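Local coordinates for uncharacterized protein (Pyrococcus furiosus DSM 3638, PDB 3WZ2) that probably helps proteasome assembly or activation, as an archaeal homolog of the proteasome-assembly chaperones that forms a homopentamer, at residues A20-Y26 and N79-A85; M46-V52 and P70-G76. All blocks are in the same frame, centred on the assembly; numbering follows the deposited sequence.

Contact 1 of 2, residues A20-Y26 and N79-A85; sequences AIFIEGY and NIIIAIA
Ile21, Phe22, Ile23 and Glu24 pair in parallel with Ile80, Ile81, Ile82 and Ala83, two neighbouring strands in the middle of the mixed sheet of this PAC2-family fold. Five backbone hydrogen bonds join them, from Ile21 N to Asn79 O at one end to Gly25 N to Ala83 O at the other. The side of the sheet that carries Phe22 and Ile81 is packed against helix 91-107. Phe22 holds CG anti to the backbone N (chi1 -176°), which lays its ring along the strand. Its CD1 meets Ile81 CG2 at 3.9 Å, and CZ reaches forward to Ala83 CB at 3.6 Å. Ile101 and Leu105 of the helix touch the same ring. On the other face, Ile23 and Ile80 cross at a slant. Ile23 has CG1 beside its backbone N, and this sends CD1 back along the strand to Ile80 CG2, 3.7 Å away. Ile82, next along, turns to Ala37 and Leu40 of helix 32-43.

Glu24 lies on the Phe22 face and is buried. Its OE2 takes the N-H of Tyr26 at 2.7 Å, on the anti side of the carboxylate. OE1 is bound by the hydroxyls of Ser115 and Ser160, so both oxygens have partners and the group is held from two ends. Beyond the Gly25 bond a water joins the two backbones, donating to Gly25 O and accepting from Ala85 N. A second water links Tyr26 OH to Ile84 O. Ala85 CB makes a CH-pi contact over one face of the Tyr26 ring, 3.7 Å from the centroid and 2° off the normal.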
loop_
_atom_site.group_PDB
_atom_site.type_symbol
_atom_site.label_atom_id
_atom_site.label_comp_id
_atom_site.label_asym_id
_atom_site.label_seq_id
_atom_site.Cartn_x
_atom_site.Cartn_y
_atom_site.Cartn_z
ATOM N N ALA B 20 1.873 4.476 38.583
ATOM C CA ALA B 20 1.766 5.695 37.794
ATOM C C ALA B 20 0.337 6.183 37.714
ATOM O O ALA B 20 -0.630 5.397 37.607
ATOM C CB ALA B 20 2.312 5.433 36.400
ATOM N N ILE B 21 0.189 7.492 37.773
ATOM C CA ILE B 21 -0.966 8.160 37.230
ATOM C C ILE B 21 -0.603 8.670 35.859
ATOM O O ILE B 21 0.260 9.546 35.713
ATOM C CB ILE B 21 -1.416 9.288 38.157
ATOM C CG1 ILE B 21 -1.898 8.688 39.482
ATOM C CG2 ILE B 21 -2.521 10.118 37.510
ATOM C CD1 ILE B 21 -1.953 9.691 40.620
ATOM N N PHE B 22 -1.269 8.110 34.839
ATOM C CA PHE B 22 -0.918 8.364 33.445
ATOM C C PHE B 22 -1.970 9.228 32.829
ATOM O O PHE B 22 -3.153 8.867 32.840
ATOM C CB PHE B 22 -0.860 7.053 32.683
ATOM C CG PHE B 22 -0.422 7.199 31.259
ATOM C CD1 PHE B 22 0.903 7.085 30.927
ATOM C CD2 PHE B 22 -1.336 7.389 30.252
ATOM C CE1 PHE B 22 1.318 7.187 29.607
ATOM C CE2 PHE B 22 -0.936 7.484 28.931
ATOM C CZ PHE B 22 0.392 7.379 28.610
ATOM N N ILE B 23 -1.550 10.363 32.295
ATOM C CA ILE B 23 -2.471 11.314 31.709
ATOM C C ILE B 23 -2.165 11.474 30.242
ATOM O O ILE B 23 -1.027 11.765 29.886
ATOM C CB ILE B 23 -2.316 12.667 32.385
ATOM C CG1 ILE B 23 -2.662 12.524 33.864
ATOM C CG2 ILE B 23 -3.208 13.698 31.723
ATOM C CD1 ILE B 23 -2.160 13.680 34.691
ATOM N N GLU B 24 -3.166 11.299 29.384
ATOM C CA GLU B 24 -2.927 11.326 27.950
ATOM C C GLU B 24 -3.680 12.503 27.330
ATOM O O GLU B 24 -4.860 12.663 27.580
ATOM C CB GLU B 24 -3.419 10.007 27.327
ATOM C CG GLU B 24 -3.496 10.014 25.819
ATOM C CD GLU B 24 -4.835 10.501 25.256
ATOM O OE1 GLU B 24 -5.909 9.980 25.643
ATOM O OE2 GLU B 24 -4.816 11.326 24.336
ATOM N N GLY B 25 -3.000 13.311 26.528
ATOM C CA GLY B 25 -3.621 14.451 25.866
ATOM C C GLY B 25 -3.178 14.589 24.419
ATOM O O GLY B 25 -2.688 15.642 24.020
ATOM N N TYR B 26 -3.387 13.546 23.624
ATOM C CA TYR B 26 -2.999 13.572 22.212
ATOM C C TYR B 26 -3.908 14.527 21.427
ATOM O O TYR B 26 -5.005 14.842 21.874
ATOM C CB TYR B 26 -3.046 12.172 21.578
ATOM C CG TYR B 26 -1.776 11.320 21.755
ATOM C CD1 TYR B 26 -0.926 11.529 22.822
ATOM C CD2 TYR B 26 -1.435 10.336 20.810
ATOM C CE1 TYR B 26 0.227 10.798 22.990
ATOM C CE2 TYR B 26 -0.284 9.580 20.974
ATOM C CZ TYR B 26 0.544 9.800 22.065
ATOM O OH TYR B 26 1.696 9.084 22.278
ATOM N N ASN B 79 4.830 10.501 40.638
ATOM C CA ASN B 79 4.081 9.324 40.183
ATOM C C ASN B 79 3.256 9.649 38.943
ATOM O O ASN B 79 2.480 8.830 38.485
ATOM C CB ASN B 79 3.212 8.760 41.323
ATOM C CG ASN B 79 2.249 9.793 41.897
ATOM O OD1 ASN B 79 2.577 10.981 41.999
ATOM N ND2 ASN B 79 1.047 9.356 42.255
ATOM N N ILE B 80 3.409 10.852 38.403
ATOM C CA ILE B 80 2.588 11.293 37.297
ATOM C C ILE B 80 3.360 11.256 35.983
ATOM O O ILE B 80 4.511 11.705 35.919
ATOM C CB ILE B 80 2.032 12.704 37.524
ATOM C CG1 ILE B 80 1.219 12.691 38.819
ATOM C CG2 ILE B 80 1.153 13.114 36.350
ATOM C CD1 ILE B 80 0.705 14.021 39.247
ATOM N N ILE B 81 2.720 10.718 34.947
ATOM C CA ILE B 81 3.237 10.736 33.585
ATOM C C ILE B 81 2.221 11.435 32.707
ATOM O O ILE B 81 1.023 11.165 32.806
ATOM C CB ILE B 81 3.453 9.326 33.047
ATOM C CG1 ILE B 81 4.423 8.540 33.951
ATOM C CG2 ILE B 81 3.955 9.368 31.617
ATOM C CD1 ILE B 81 4.548 7.085 33.596
ATOM N N ILE B 82 2.704 12.334 31.850
ATOM C CA ILE B 82 1.873 12.983 30.833
ATOM C C ILE B 82 2.378 12.647 29.454
ATOM O O ILE B 82 3.568 12.791 29.187
ATOM C CB ILE B 82 1.872 14.495 31.023
ATOM C CG1 ILE B 82 1.242 14.790 32.380
ATOM C CG2 ILE B 82 1.086 15.187 29.930
ATOM C CD1 ILE B 82 1.123 16.243 32.688
ATOM N N ALA B 83 1.479 12.202 28.579
ATOM C CA ALA B 83 1.818 11.814 27.222
ATOM C C ALA B 83 1.331 12.859 26.246
ATOM O O ALA B 83 0.127 13.178 26.235
ATOM C CB ALA B 83 1.168 10.474 26.905
ATOM N N ILE B 84 2.232 13.306 25.370
ATOM C CA ILE B 84 1.979 14.408 24.431
ATOM C C ILE B 84 2.360 13.937 23.042
ATOM O O ILE B 84 3.305 13.177 22.886
ATOM C CB ILE B 84 2.852 15.628 24.843
ATOM C CG1 ILE B 84 2.240 16.236 26.174
ATOM C CG2 ILE B 84 3.015 16.625 23.691
ATOM C CD1 ILE B 84 2.991 17.377 26.796
ATOM N N ALA B 85 1.648 14.409 22.034
ATOM C CA ALA B 85 2.045 14.227 20.660
ATOM C C ALA B 85 1.888 15.516 19.868
ATOM O O ALA B 85 0.837 16.134 19.905
ATOM C CB ALA B 85 1.203 13.128 20.016
HETATM O O HOH W 1 -0.419 16.096 22.737
HETATM O O HOH W 2 3.725 10.356 23.881
#

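Contact 2 of 2, residues M46-V52 and P70-G76; sequences MDLIGYV and PPLRFYG
A classic beta bulge interrupts the antiparallel pairing here: Ile49 and Gly50 both face Phe74. Phe74 O takes a 2.9 Å hydrogen bond from Ile49 N and a weak one from Gly50 N at 3.4 Å. The register moves by one residue, from Leu48 opposite Tyr75 to Tyr51 opposite Arg73. Ile49 carries CG1 between its backbone N and carbonyl carbon (chi1 59°), and CD1 lies against Gly76 CA at 3.8 Å. Gly50 C and Tyr51 N meet the edge of the Phe74 ring, while Val52 CG2 comes obliquely to CE2, 3.6 Å away.

On the opposite face Leu48 crosses Arg73 at about a right angle, CD1 to Arg73 CB 3.5 Å. The same methyl lies over one face of the Tyr75 ring, toward its rim. The extended Arg73 chain gives NE to Tyr75 OH at 2.8 Å, with the hydroxyl near the guanidinium plane. NH1 bonds Pro70 O and forms a salt bridge with Asp86. A leucine in place of Tyr75 would probably leave Arg73 NE without its hydroxyl partner and uncover part of Leu48 CD1.

Toward the subunit interface, the Tyr51 ring stacks edge-to-face with Trp165 of the second subunit, which also packs on Pro70. Within the chain Tyr51 crosses Pro70 nearly at right angles, its CB 3.4 Å from Pro70 CG.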
loop_
_atom_site.group_PDB
_atom_site.type_symbol
_atom_site.label_atom_id
_atom_site.label_comp_id
_atom_site.label_asym_id
_atom_site.label_seq_id
_atom_site.Cartn_x
_atom_site.Cartn_y
_atom_site.Cartn_z
ATOM N N MET B 46 7.694 19.413 34.781
ATOM C CA MET B 46 8.018 18.011 34.567
ATOM C C MET B 46 9.298 17.890 33.761
ATOM O O MET B 46 9.592 18.746 32.963
ATOM C CB MET B 46 6.860 17.309 33.863
ATOM C CG MET B 46 5.616 17.300 34.724
ATOM S SD MET B 46 4.476 16.011 34.222
ATOM C CE MET B 46 3.454 15.876 35.659
ATOM N N ASP B 47 10.021 16.803 33.959
ATOM C CA ASP B 47 11.108 16.424 33.068
ATOM C C ASP B 47 10.591 15.578 31.921
ATOM O O ASP B 47 9.626 14.819 32.065
ATOM C CB ASP B 47 12.174 15.619 33.828
ATOM C CG ASP B 47 12.635 16.323 35.098
ATOM O OD1 ASP B 47 13.033 17.511 35.013
ATOM O OD2 ASP B 47 12.557 15.712 36.188
ATOM N N LEU B 48 11.278 15.672 30.790
ATOM C CA LEU B 48 11.150 14.703 29.733
ATOM C C LEU B 48 11.730 13.364 30.196
ATOM O O LEU B 48 12.904 13.295 30.506
ATOM C CB LEU B 48 11.897 15.205 28.509
ATOM C CG LEU B 48 11.881 14.290 27.292
ATOM C CD1 LEU B 48 10.486 14.225 26.725
ATOM C CD2 LEU B 48 12.845 14.818 26.237
ATOM N N ILE B 49 10.909 12.315 30.257
ATOM C CA ILE B 49 11.390 11.023 30.758
ATOM C C ILE B 49 11.406 9.895 29.715
ATOM O O ILE B 49 11.963 8.844 29.971
ATOM C CB ILE B 49 10.628 10.555 32.023
ATOM C CG1 ILE B 49 9.120 10.414 31.757
ATOM C CG2 ILE B 49 10.891 11.510 33.172
ATOM C CD1 ILE B 49 8.380 9.601 32.807
ATOM N N GLY B 50 10.772 10.105 28.573
ATOM C CA GLY B 50 10.743 9.103 27.539
ATOM C C GLY B 50 10.027 9.538 26.289
ATOM O O GLY B 50 9.626 10.679 26.149
ATOM N N TYR B 51 9.874 8.595 25.361
ATOM C CA TYR B 51 9.311 8.896 24.070
ATOM C C TYR B 51 8.814 7.638 23.412
ATOM O O TYR B 51 9.138 6.531 23.834
ATOM C CB TYR B 51 10.344 9.614 23.189
ATOM C CG TYR B 51 11.648 8.858 23.010
ATOM C CD1 TYR B 51 12.573 8.803 24.037
ATOM C CD2 TYR B 51 11.946 8.226 21.821
ATOM C CE1 TYR B 51 13.770 8.133 23.893
ATOM C CE2 TYR B 51 13.150 7.549 21.658
ATOM C CZ TYR B 51 14.052 7.499 22.703
ATOM O OH TYR B 51 15.269 6.826 22.561
ATOM N N VAL B 52 8.042 7.818 22.360
ATOM C CA VAL B 52 7.674 6.749 21.469
ATOM C C VAL B 52 8.595 6.733 20.256
ATOM O O VAL B 52 8.873 7.761 19.634
ATOM C CB VAL B 52 6.264 6.935 20.957
ATOM C CG1 VAL B 52 5.855 5.775 20.080
ATOM C CG2 VAL B 52 5.312 7.110 22.117
ATOM N N PRO B 70 11.737 14.547 20.747
ATOM C CA PRO B 70 10.961 13.851 19.736
ATOM C C PRO B 70 9.510 14.265 19.796
ATOM O O PRO B 70 9.067 14.830 20.783
ATOM C CB PRO B 70 11.153 12.376 20.100
ATOM C CG PRO B 70 11.323 12.404 21.567
ATOM C CD PRO B 70 11.936 13.716 21.946
ATOM N N PRO B 71 8.777 14.017 18.721
ATOM C CA PRO B 71 7.426 14.531 18.619
ATOM C C PRO B 71 6.416 13.810 19.479
ATOM O O PRO B 71 5.377 14.395 19.761
ATOM C CB PRO B 71 7.087 14.360 17.123
ATOM C CG PRO B 71 8.009 13.319 16.635
ATOM C CD PRO B 71 9.247 13.406 17.472
ATOM N N LEU B 72 6.688 12.566 19.883
ATOM C CA LEU B 72 5.797 11.844 20.800
ATOM C C LEU B 72 6.543 11.546 22.071
ATOM O O LEU B 72 7.496 10.784 22.062
ATOM C CB LEU B 72 5.318 10.535 20.178
ATOM C CG LEU B 72 4.026 10.643 19.411
ATOM C CD1 LEU B 72 4.193 11.458 18.136
ATOM C CD2 LEU B 72 3.510 9.254 19.078
ATOM N N ARG B 73 6.187 12.233 23.135
ATOM C CA ARG B 73 7.024 12.239 24.307
ATOM C C ARG B 73 6.195 12.070 25.583
ATOM O O ARG B 73 4.988 12.290 25.584
ATOM C CB ARG B 73 7.944 13.484 24.395
ATOM C CG ARG B 73 7.302 14.766 24.018
ATOM C CD ARG B 73 8.294 15.925 23.872
ATOM N NE ARG B 73 7.490 17.131 23.833
ATOM C CZ ARG B 73 6.827 17.539 22.780
ATOM N NH1 ARG B 73 6.903 16.868 21.632
ATOM N NH2 ARG B 73 6.132 18.657 22.844
ATOM N N PHE B 74 6.887 11.657 26.635
ATOM C CA PHE B 74 6.326 11.483 27.969
ATOM C C PHE B 74 7.073 12.361 28.941
ATOM O O PHE B 74 8.309 12.363 28.967
ATOM C CB PHE B 74 6.457 10.032 28.409
ATOM C CG PHE B 74 5.765 9.077 27.486
ATOM C CD1 PHE B 74 4.401 8.919 27.539
ATOM C CD2 PHE B 74 6.486 8.353 26.541
ATOM C CE1 PHE B 74 3.757 8.050 26.679
ATOM C CE2 PHE B 74 5.838 7.478 25.675
ATOM C CZ PHE B 74 4.463 7.343 25.736
ATOM N N TYR B 75 6.313 13.119 29.733
ATOM C CA TYR B 75 6.848 13.916 30.808
ATOM C C TYR B 75 6.478 13.295 32.122
ATOM O O TYR B 75 5.463 12.599 32.231
ATOM C CB TYR B 75 6.287 15.328 30.728
ATOM C CG TYR B 75 6.771 16.119 29.542
ATOM C CD1 TYR B 75 7.987 16.796 29.589
ATOM C CD2 TYR B 75 6.039 16.186 28.392
ATOM C CE1 TYR B 75 8.457 17.518 28.515
ATOM C CE2 TYR B 75 6.493 16.915 27.297
ATOM C CZ TYR B 75 7.709 17.568 27.372
ATOM O OH TYR B 75 8.135 18.282 26.294
ATOM N N GLY B 76 7.292 13.557 33.127
ATOM C CA GLY B 76 7.207 12.871 34.382
ATOM C C GLY B 76 7.571 13.762 35.529
ATOM O O GLY B 76 8.495 14.569 35.435
HETATM O O HOH W 3 8.501 10.336 18.730
#

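Overall arrangement
From the N terminus the chain forms edge strand 11-13, then strand 21-24, and runs through helix 32-43 to strand 47-53, which pairs with 11-13. Contact 2 closes the short loop that follows, which holds the two-stranded sheet 60-64 and 67-69. After strand 72-77 the chain turns straight into strand 80-85 and returns to strand 21-24, closing the longer loop of contact 1. Contact 2 is therefore nested inside contact 1. Both belong to one sheet, joined where strands 72-77 and 80-85 lie side by side. Ile82 N and Ile84 N probably bond Tyr75 O and Arg73 O there. Contact 1 ties this outer part to strand 21-24, whose other neighbour is strand 112-120, while contact 2 reaches a neighbouring subunit.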